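Local coordinates for protein cyclopenase asqI (Emericella nidulans, PDB 5YY3) that catalyses the zinc-dependent ring contraction of 4'-methoxycyclopenin to 4'-methoxyviridicatin, with release of methyl isocyanate, in aspoquinolone mycotoxin biosynthesis, at residues L182-H186 and G386-D390; Q220-R224 and W557-M562; F455-K461 and G539-E543. One frame throughout, in Å; residues are numbered along the deposited sequence.

In the fold
The three contacts adjoin one another between the zinc-bearing helices and the ig-like domain. Contact 2 is buried, contacts 1 and 3 only partly, and contact 3 lies farthest out, its centre about 18 Å from that of the chain. Contacts 1 and 2 use the helices 180-193 and 210-231 and touch where Leu182 packs on Trp557 and Leu561. Contact 1 stays within the domain related to the copper-containing domain of hemocyanins, setting a proline against a zinc ligand; contact 2 crosses to the ig-like domain through a cation-pi pair. Contact 3 joins two ig-like loops by an aromatic pair and a charged cluster, and brushes a second subunit. It meets contact 1 at Arg389 and contact 2 at Asn560.

Contact 1. Residues L182-H186 and G386-D390; sequences LNDSH and GAPRD
A chi1 of 174° places the His186 imidazole trans to the backbone N and swings it off helix 180-193 toward Pro388, while Arg389 sets CG anti to its own carbonyl carbon and extends its chain from CG to NE, carrying the guanidinium across the Asn183 amide. Two flat groups of the helix thus each receive a partner from the loop 386-390. Over one face of the His186 ring sits Pro388 CG, 3.6 Å from the ring centroid and 19° off the normal, a CH-pi contact displaced toward the rim. Pro388 CD lies beside it, 3.5 Å from His186 CD2, and Ala387 CB approaches the ring obliquely.

His186 is a zinc ligand, together with His190 one turn further along the same helix and His218 on helix 210-231. These histidines belong to the helical core that this tyrosinase-family enzyme shares with hemocyanins, and here they hold one zinc ion per subunit. The loop carrying Pro388 makes a short 3-10 turn, with Asp390 as the N-cap of helix 391-410, whose Tyr397 also touches the His186 side chain. Proline and tyrosine would be expected to limit how far the ligand ring can tilt.

One turn before His186, the amide of Asn183 stacks on the Arg389 guanidinium with the planes 18° apart, Asn183 CG being 3.8 Å above the guanidinium plane. No direct hydrogen bond links the two; instead a water donates to Asn183 OD1 at 3.2 Å and accepts from Arg389 NE. Asn183 ND2 is turned to the backbone carbonyls of Arg177 and Asp179, and Arg389 NH1 to Asp178 and the Met456 carbonyl, so both stacked groups are held from outside the pair. Leu182 CD2 reaches Pro388 CB at 4.4 Å.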
loop_
_atom_site.group_PDB
_atom_site.type_symbol
_atom_site.label_atom_id
_atom_site.label_comp_id
_atom_site.label_asym_id
_atom_site.label_seq_id
_atom_site.Cartn_x
_atom_site.Cartn_y
_atom_site.Cartn_z
ATOM N N LEU A 182 -13.194 -20.797 -15.528
ATOM C CA LEU A 182 -12.428 -21.672 -14.650
ATOM C C LEU A 182 -13.399 -22.484 -13.803
ATOM O O LEU A 182 -13.250 -23.691 -13.644
ATOM C CB LEU A 182 -11.480 -20.881 -13.751
ATOM C CG LEU A 182 -10.788 -21.646 -12.626
ATOM C CD1 LEU A 182 -9.944 -22.775 -13.182
ATOM C CD2 LEU A 182 -9.938 -20.704 -11.771
ATOM N N ASN A 183 -14.412 -21.822 -13.273
ATOM C CA ASN A 183 -15.324 -22.497 -12.379
ATOM C C ASN A 183 -16.204 -23.494 -13.109
ATOM O O ASN A 183 -16.437 -24.609 -12.607
ATOM C CB ASN A 183 -16.166 -21.479 -11.632
ATOM C CG ASN A 183 -15.486 -21.000 -10.375
ATOM O OD1 ASN A 183 -15.595 -21.636 -9.327
ATOM N ND2 ASN A 183 -14.746 -19.891 -10.476
ATOM N N ASP A 184 -16.677 -23.129 -14.297
ATOM C CA ASP A 184 -17.469 -24.091 -15.052
ATOM C C ASP A 184 -16.594 -25.268 -15.474
ATOM O O ASP A 184 -17.047 -26.404 -15.457
ATOM C CB ASP A 184 -18.139 -23.479 -16.292
ATOM C CG ASP A 184 -18.858 -24.540 -17.137
ATOM O OD1 ASP A 184 -19.922 -25.032 -16.693
ATOM O OD2 ASP A 184 -18.336 -24.914 -18.219
ATOM N N SER A 185 -15.343 -25.001 -15.842
ATOM C CA SER A 185 -14.428 -26.080 -16.224
ATOM C C SER A 185 -14.170 -27.056 -15.074
ATOM O O SER A 185 -14.152 -28.280 -15.258
ATOM C CB SER A 185 -13.100 -25.503 -16.716
ATOM O OG SER A 185 -12.072 -26.471 -16.611
ATOM N N HIS A 186 -13.940 -26.499 -13.892
ATOM C CA HIS A 186 -13.648 -27.275 -12.700
ATOM C C HIS A 186 -14.862 -28.121 -12.328
ATOM O O HIS A 186 -14.741 -29.251 -11.853
ATOM C CB HIS A 186 -13.271 -26.330 -11.562
ATOM C CG HIS A 186 -13.091 -26.996 -10.232
ATOM N ND1 HIS A 186 -11.918 -27.618 -9.864
ATOM C CD2 HIS A 186 -13.928 -27.102 -9.170
ATOM C CE1 HIS A 186 -12.038 -28.081 -8.635
ATOM N NE2 HIS A 186 -13.246 -27.780 -8.190
ATOM N N GLY A 386 -17.960 -24.047 -5.890
ATOM C CA GLY A 386 -17.147 -22.848 -5.808
ATOM C C GLY A 386 -15.836 -22.991 -5.076
ATOM O O GLY A 386 -15.298 -22.000 -4.585
ATOM N N ALA A 387 -15.320 -24.216 -4.991
ATOM C CA ALA A 387 -14.026 -24.435 -4.352
ATOM C C ALA A 387 -12.902 -23.533 -4.915
ATOM O O ALA A 387 -12.174 -22.910 -4.126
ATOM C CB ALA A 387 -13.631 -25.898 -4.460
ATOM N N PRO A 388 -12.748 -23.449 -6.265
ATOM C CA PRO A 388 -11.682 -22.572 -6.779
ATOM C C PRO A 388 -11.791 -21.111 -6.329
ATOM O O PRO A 388 -10.787 -20.397 -6.361
ATOM C CB PRO A 388 -11.845 -22.663 -8.306
ATOM C CG PRO A 388 -12.501 -23.963 -8.540
ATOM C CD PRO A 388 -13.404 -24.198 -7.358
ATOM N N ARG A 389 -12.972 -20.675 -5.909
ATOM C CA ARG A 389 -13.154 -19.285 -5.511
ATOM C C ARG A 389 -12.476 -18.991 -4.175
ATOM O O ARG A 389 -12.044 -17.869 -3.913
ATOM C CB ARG A 389 -14.636 -18.939 -5.400
ATOM C CG ARG A 389 -15.506 -19.374 -6.557
ATOM C CD ARG A 389 -16.964 -19.042 -6.265
ATOM N NE ARG A 389 -17.778 -19.355 -7.428
ATOM C CZ ARG A 389 -17.996 -18.513 -8.433
ATOM N NH1 ARG A 389 -17.482 -17.294 -8.397
ATOM N NH2 ARG A 389 -18.736 -18.885 -9.473
ATOM N N ASP A 390 -12.392 -20.015 -3.334
ATOM C CA ASP A 390 -11.967 -19.875 -1.940
ATOM C C ASP A 390 -10.446 -20.056 -1.769
ATOM O O ASP A 390 -9.893 -21.073 -2.188
ATOM C CB ASP A 390 -12.730 -20.903 -1.109
ATOM C CG ASP A 390 -12.657 -20.644 0.383
ATOM O OD1 ASP A 390 -11.654 -20.055 0.850
ATOM O OD2 ASP A 390 -13.610 -21.068 1.085
HETATM O O HOH W 1 -18.710 -22.146 -8.757
#

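Contact 2. Residues Q220-R224 and W557-M562; sequences QMVAR and WPQNLM
Met221, on helix 210-231, meets the indole of Trp557 at its rim: the terminal CE stands near the ring plane, 3.7 Å from Trp557 CZ3. Its CG lies between the backbone N and the carbonyl carbon (chi1 41°), and a bend at chi3 turns the methyl back to the indole. Met221 also touches Trp394 of helix 391-410, and its nearest side-chain atoms are about 5 Å from those of the zinc ligands His186 and His218.

One turn on, Arg224 runs over the indole face with its chain extended from CG to NE. Arg224 CD rests 3.4 Å from Trp557 CE2, and the guanidinium beyond it stacks on the five-membered ring, CZ 3.9 Å from the centroid with the planes at 25°. This is a cation-pi pair joining two domains of the hemocyanin architecture, the helical metal-binding core and the ig-like domain whose loop 557-562 lies between strands 523-528 and 571-580. Pro558 CD occupies the opposite indole face, so the ring is sandwiched.

The guanidinium is also gripped in its own plane. Arg224 NH1 donates to Met562 O at 2.9 Å (162° at the hydrogen), meeting that oxygen from above the carbonyl plane. The same nitrogen gives a hydrogen bond to a water, which in turn donates to Leu561 O. That carbonyl oxygen also accepts from Trp557 NE1 at 3.1 Å, in the plane of the indole, which should hold the rotation of the indole under the arginine.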
loop_
_atom_site.group_PDB
_atom_site.type_symbol
_atom_site.label_atom_id
_atom_site.label_comp_id
_atom_site.label_asym_id
_atom_site.label_seq_id
_atom_site.Cartn_x
_atom_site.Cartn_y
_atom_site.Cartn_z
ATOM N N GLN A 220 -0.890 -28.313 -11.605
ATOM C CA GLN A 220 -0.807 -27.413 -12.729
ATOM C C GLN A 220 -1.656 -26.151 -12.418
ATOM O O GLN A 220 -1.238 -25.025 -12.731
ATOM C CB GLN A 220 -1.236 -28.177 -13.991
ATOM C CG GLN A 220 -0.946 -27.585 -15.339
ATOM C CD GLN A 220 0.528 -27.447 -15.712
ATOM O OE1 GLN A 220 0.832 -26.806 -16.712
ATOM N NE2 GLN A 220 1.433 -28.020 -14.931
ATOM N N MET A 221 -2.800 -26.293 -11.739
ATOM C CA MET A 221 -3.534 -25.066 -11.411
ATOM C C MET A 221 -2.834 -24.266 -10.288
ATOM O O MET A 221 -2.865 -23.040 -10.305
ATOM C CB MET A 221 -5.032 -25.320 -11.069
ATOM C CG MET A 221 -5.433 -26.494 -10.223
ATOM S SD MET A 221 -7.232 -26.831 -10.413
ATOM C CE MET A 221 -7.297 -26.932 -12.196
ATOM N N VAL A 222 -2.162 -24.936 -9.359
ATOM C CA VAL A 222 -1.330 -24.244 -8.368
ATOM C C VAL A 222 -0.166 -23.448 -9.014
ATOM O O VAL A 222 0.079 -22.287 -8.649
ATOM C CB VAL A 222 -0.773 -25.256 -7.343
ATOM C CG1 VAL A 222 0.426 -24.685 -6.559
ATOM C CG2 VAL A 222 -1.899 -25.695 -6.402
ATOM N N ALA A 223 0.551 -24.052 -9.962
ATOM C CA ALA A 223 1.622 -23.330 -10.661
ATOM C C ALA A 223 1.092 -22.068 -11.358
ATOM O O ALA A 223 1.703 -21.010 -11.310
ATOM C CB ALA A 223 2.310 -24.247 -11.672
ATOM N N ARG A 224 -0.063 -22.177 -11.995
ATOM C CA ARG A 224 -0.689 -21.026 -12.619
ATOM C C ARG A 224 -1.162 -19.963 -11.593
ATOM O O ARG A 224 -0.924 -18.759 -11.772
ATOM C CB ARG A 224 -1.858 -21.488 -13.488
ATOM C CG ARG A 224 -1.433 -22.237 -14.756
ATOM C CD ARG A 224 -2.651 -22.568 -15.605
ATOM N NE ARG A 224 -2.304 -23.241 -16.853
ATOM C CZ ARG A 224 -2.091 -22.608 -18.001
ATOM N NH1 ARG A 224 -2.174 -21.284 -18.054
ATOM N NH2 ARG A 224 -1.773 -23.289 -19.090
ATOM N N TRP A 557 -8.377 -26.141 -19.669
ATOM C CA TRP A 557 -8.031 -24.829 -19.142
ATOM C C TRP A 557 -8.666 -23.702 -19.980
ATOM O O TRP A 557 -8.598 -23.726 -21.201
ATOM C CB TRP A 557 -6.513 -24.661 -19.093
ATOM C CG TRP A 557 -6.164 -23.535 -18.210
ATOM C CD1 TRP A 557 -5.685 -22.307 -18.581
ATOM C CD2 TRP A 557 -6.337 -23.495 -16.797
ATOM N NE1 TRP A 557 -5.510 -21.519 -17.470
ATOM C CE2 TRP A 557 -5.914 -22.222 -16.355
ATOM C CE3 TRP A 557 -6.800 -24.420 -15.845
ATOM C CZ2 TRP A 557 -5.954 -21.835 -15.008
ATOM C CZ3 TRP A 557 -6.817 -24.049 -14.506
ATOM C CH2 TRP A 557 -6.402 -22.764 -14.102
ATOM N N PRO A 558 -9.309 -22.726 -19.320
ATOM C CA PRO A 558 -9.968 -21.646 -20.076
ATOM C C PRO A 558 -8.992 -20.877 -21.002
ATOM O O PRO A 558 -7.887 -20.527 -20.577
ATOM C CB PRO A 558 -10.521 -20.732 -18.969
ATOM C CG PRO A 558 -10.628 -21.616 -17.754
ATOM C CD PRO A 558 -9.510 -22.600 -17.862
ATOM N N GLN A 559 -9.392 -20.642 -22.247
ATOM C CA GLN A 559 -8.543 -19.924 -23.206
ATOM C C GLN A 559 -8.136 -18.522 -22.698
ATOM O O GLN A 559 -6.990 -18.098 -22.869
ATOM C CB GLN A 559 -9.262 -19.810 -24.562
ATOM C CG GLN A 559 -8.448 -19.131 -25.667
ATOM C CD GLN A 559 -7.117 -19.825 -25.903
ATOM O OE1 GLN A 559 -7.069 -20.992 -26.304
ATOM N NE2 GLN A 559 -6.026 -19.116 -25.634
ATOM N N ASN A 560 -9.069 -17.826 -22.050
ATOM C CA ASN A 560 -8.801 -16.499 -21.513
ATOM C C ASN A 560 -7.789 -16.483 -20.362
ATOM O O ASN A 560 -7.261 -15.418 -20.030
ATOM C CB ASN A 560 -10.086 -15.847 -21.030
ATOM C CG ASN A 560 -10.651 -16.532 -19.813
ATOM O OD1 ASN A 560 -10.854 -17.740 -19.822
ATOM N ND2 ASN A 560 -10.910 -15.765 -18.757
ATOM N N LEU A 561 -7.512 -17.648 -19.765
ATOM C CA LEU A 561 -6.532 -17.727 -18.681
ATOM C C LEU A 561 -5.261 -18.433 -19.108
ATOM O O LEU A 561 -4.428 -18.755 -18.262
ATOM C CB LEU A 561 -7.109 -18.462 -17.455
ATOM C CG LEU A 561 -8.395 -17.913 -16.862
ATOM C CD1 LEU A 561 -8.772 -18.694 -15.612
ATOM C CD2 LEU A 561 -8.242 -16.427 -16.555
ATOM N N MET A 562 -5.110 -18.697 -20.405
ATOM C CA MET A 562 -3.966 -19.481 -20.875
ATOM C C MET A 562 -2.669 -18.780 -20.555
ATOM O O MET A 562 -1.678 -19.411 -20.195
ATOM C CB MET A 562 -4.065 -19.749 -22.376
ATOM C CG MET A 562 -4.986 -20.918 -22.717
ATOM S SD MET A 562 -4.262 -22.493 -22.233
ATOM C CE MET A 562 -2.899 -22.590 -23.400
HETATM O O HOH W 2 -2.515 -19.128 -15.967
#

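Contact 3. Residues F455-K461 and G539-E543; sequences FMESKAK and GNYGE
Phe455 turns one face of its ring to CD1 of Tyr541, which stands 3.6 Å above the phenylalanine plane, toward the rim of that ring. The rings cross obliquely, at 40° with centroids 4.6 Å apart, and Tyr541 CB adds a CH-pi contact over the same phenylalanine ring. Both residues belong to loops of the ig-like domain of the hemocyanin fold: 455-461 leads from strand 443-449 into strand 461-475, whereas the loop residues 539-543 lie in the long connection between strands 523-528 and 571-580. Asn156 of a second subunit packs against both Phe455 and Tyr541, which brings the aromatic pair to a subunit boundary.

At the far end of the tyrosine a charged group takes over. Tyr541 OH donates to Glu457 OE1 at 2.7 Å, reaching the oxygen on its syn side but 28° out of the carboxylate plane. Glu457 CG is anti to the carbonyl carbon and the chain runs extended beyond it, which delivers the carboxylate to the phenol. Its two oxygens have further donors in the backbone N atoms of Ala452 and Tyr180.

The Lys461 side chain and Tyr541 come at each other from opposite directions. Lys461 NZ lies 4.5 Å from the Tyr541 centroid and 33° off the normal, an off-centre cation-pi contact, while a bend at chi2 carries the aliphatic part past the phenol, CD 3.6 Å from Tyr541 OH. Asn540 flanks the same chain, with ND2 3.7 Å from Lys461 CE. Asp179 and Asp181 also form salt bridges to this ammonium group, a concentration of acids that would be expected to keep it protonated. Lys461, at the start of strand 461-475, closes a salt bridge back to the loop, NZ meeting the syn lone pair of Glu457 OE2 at 2.8 Å.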
loop_
_atom_site.group_PDB
_atom_site.type_symbol
_atom_site.label_atom_id
_atom_site.label_comp_id
_atom_site.label_asym_id
_atom_site.label_seq_id
_atom_site.Cartn_x
_atom_site.Cartn_y
_atom_site.Cartn_z
ATOM N N PHE A 455 -22.612 -13.609 -14.021
ATOM C CA PHE A 455 -21.927 -14.901 -14.045
ATOM C C PHE A 455 -20.999 -15.099 -12.832
ATOM O O PHE A 455 -20.025 -15.861 -12.904
ATOM C CB PHE A 455 -21.106 -15.056 -15.327
ATOM C CG PHE A 455 -21.919 -15.389 -16.558
ATOM C CD1 PHE A 455 -22.548 -14.392 -17.285
ATOM C CD2 PHE A 455 -22.030 -16.703 -16.999
ATOM C CE1 PHE A 455 -23.285 -14.701 -18.434
ATOM C CE2 PHE A 455 -22.763 -17.012 -18.148
ATOM C CZ PHE A 455 -23.390 -16.006 -18.861
ATOM N N MET A 456 -21.297 -14.400 -11.734
ATOM C CA MET A 456 -20.574 -14.545 -10.460
ATOM C C MET A 456 -19.073 -14.249 -10.520
ATOM O O MET A 456 -18.293 -14.867 -9.804
ATOM C CB MET A 456 -20.783 -15.954 -9.892
ATOM C CG MET A 456 -22.260 -16.288 -9.657
ATOM S SD MET A 456 -23.076 -15.032 -8.645
ATOM C CE MET A 456 -24.727 -14.969 -9.346
ATOM N N GLU A 457 -18.671 -13.289 -11.347
ATOM C CA GLU A 457 -17.263 -12.896 -11.439
ATOM C C GLU A 457 -17.001 -11.622 -10.641
ATOM O O GLU A 457 -17.926 -10.880 -10.319
ATOM C CB GLU A 457 -16.849 -12.702 -12.900
ATOM C CG GLU A 457 -17.012 -13.948 -13.750
ATOM C CD GLU A 457 -16.526 -13.754 -15.175
ATOM O OE1 GLU A 457 -16.747 -12.676 -15.754
ATOM O OE2 GLU A 457 -15.924 -14.689 -15.723
ATOM N N SER A 458 -15.738 -11.369 -10.310
ATOM C CA SER A 458 -15.410 -10.163 -9.555
ATOM C C SER A 458 -14.127 -9.517 -10.045
ATOM O O SER A 458 -13.244 -10.203 -10.565
ATOM C CB SER A 458 -15.304 -10.476 -8.064
ATOM O OG SER A 458 -14.393 -11.540 -7.830
ATOM N N LYS A 459 -14.070 -8.190 -9.903
ATOM C CA LYS A 459 -12.866 -7.372 -10.087
ATOM C C LYS A 459 -12.408 -7.215 -11.544
ATOM O O LYS A 459 -12.031 -6.122 -11.947
ATOM C CB LYS A 459 -11.718 -7.926 -9.227
ATOM C CG LYS A 459 -11.952 -7.763 -7.711
ATOM C CD LYS A 459 -10.623 -7.611 -6.950
ATOM C CE LYS A 459 -10.836 -7.415 -5.447
ATOM N NZ LYS A 459 -11.618 -8.537 -4.815
ATOM N N ALA A 460 -12.436 -8.295 -12.322
ATOM C CA ALA A 460 -12.064 -8.247 -13.740
ATOM C C ALA A 460 -12.413 -9.556 -14.453
ATOM O O ALA A 460 -12.738 -10.557 -13.815
ATOM C CB ALA A 460 -10.570 -7.952 -13.902
ATOM N N LYS A 461 -12.373 -9.513 -15.781
ATOM C CA LYS A 461 -12.400 -10.704 -16.617
ATOM C C LYS A 461 -11.117 -10.718 -17.434
ATOM O O LYS A 461 -10.951 -9.879 -18.318
ATOM C CB LYS A 461 -13.614 -10.720 -17.552
ATOM C CG LYS A 461 -13.657 -11.925 -18.501
ATOM C CD LYS A 461 -13.879 -13.223 -17.719
ATOM C CE LYS A 461 -13.978 -14.437 -18.626
ATOM N NZ LYS A 461 -14.532 -15.627 -17.908
ATOM N N GLY A 539 -15.584 -20.156 -26.263
ATOM C CA GLY A 539 -15.404 -18.742 -26.010
ATOM C C GLY A 539 -15.742 -18.478 -24.554
ATOM O O GLY A 539 -16.060 -19.416 -23.809
ATOM N N ASN A 540 -15.671 -17.215 -24.139
ATOM C CA ASN A 540 -16.064 -16.825 -22.783
ATOM C C ASN A 540 -17.480 -17.251 -22.436
ATOM O O ASN A 540 -18.375 -17.188 -23.292
ATOM C CB ASN A 540 -15.953 -15.311 -22.606
ATOM C CG ASN A 540 -14.559 -14.871 -22.244
ATOM O OD1 ASN A 540 -13.657 -15.703 -22.054
ATOM N ND2 ASN A 540 -14.361 -13.556 -22.163
ATOM N N TYR A 541 -17.669 -17.671 -21.183
ATOM C CA TYR A 541 -18.977 -18.057 -20.658
ATOM C C TYR A 541 -19.563 -19.266 -21.390
ATOM O O TYR A 541 -20.782 -19.377 -21.581
ATOM C CB TYR A 541 -19.928 -16.856 -20.696
ATOM C CG TYR A 541 -19.257 -15.649 -20.086
ATOM C CD1 TYR A 541 -18.961 -15.613 -18.722
ATOM C CD2 TYR A 541 -18.867 -14.569 -20.872
ATOM C CE1 TYR A 541 -18.309 -14.528 -18.155
ATOM C CE2 TYR A 541 -18.219 -13.480 -20.315
ATOM C CZ TYR A 541 -17.941 -13.468 -18.958
ATOM O OH TYR A 541 -17.299 -12.385 -18.411
ATOM N N GLY A 542 -18.672 -20.177 -21.777
ATOM C CA GLY A 542 -19.070 -21.443 -22.364
ATOM C C GLY A 542 -19.709 -21.337 -23.736
ATOM O O GLY A 542 -20.384 -22.270 -24.162
ATOM N N GLU A 543 -19.514 -20.214 -24.429
ATOM C CA GLU A 543 -19.956 -20.093 -25.824
ATOM C C GLU A 543 -19.177 -21.053 -26.708
ATOM O O GLU A 543 -17.953 -21.134 -26.612
ATOM C CB GLU A 543 -19.784 -18.662 -26.340
ATOM C CG GLU A 543 -20.717 -17.658 -25.695
ATOM C CD GLU A 543 -22.140 -17.781 -26.211
ATOM O OE1 GLU A 543 -22.349 -17.596 -27.437
ATOM O OE2 GLU A 543 -23.043 -18.081 -25.394
#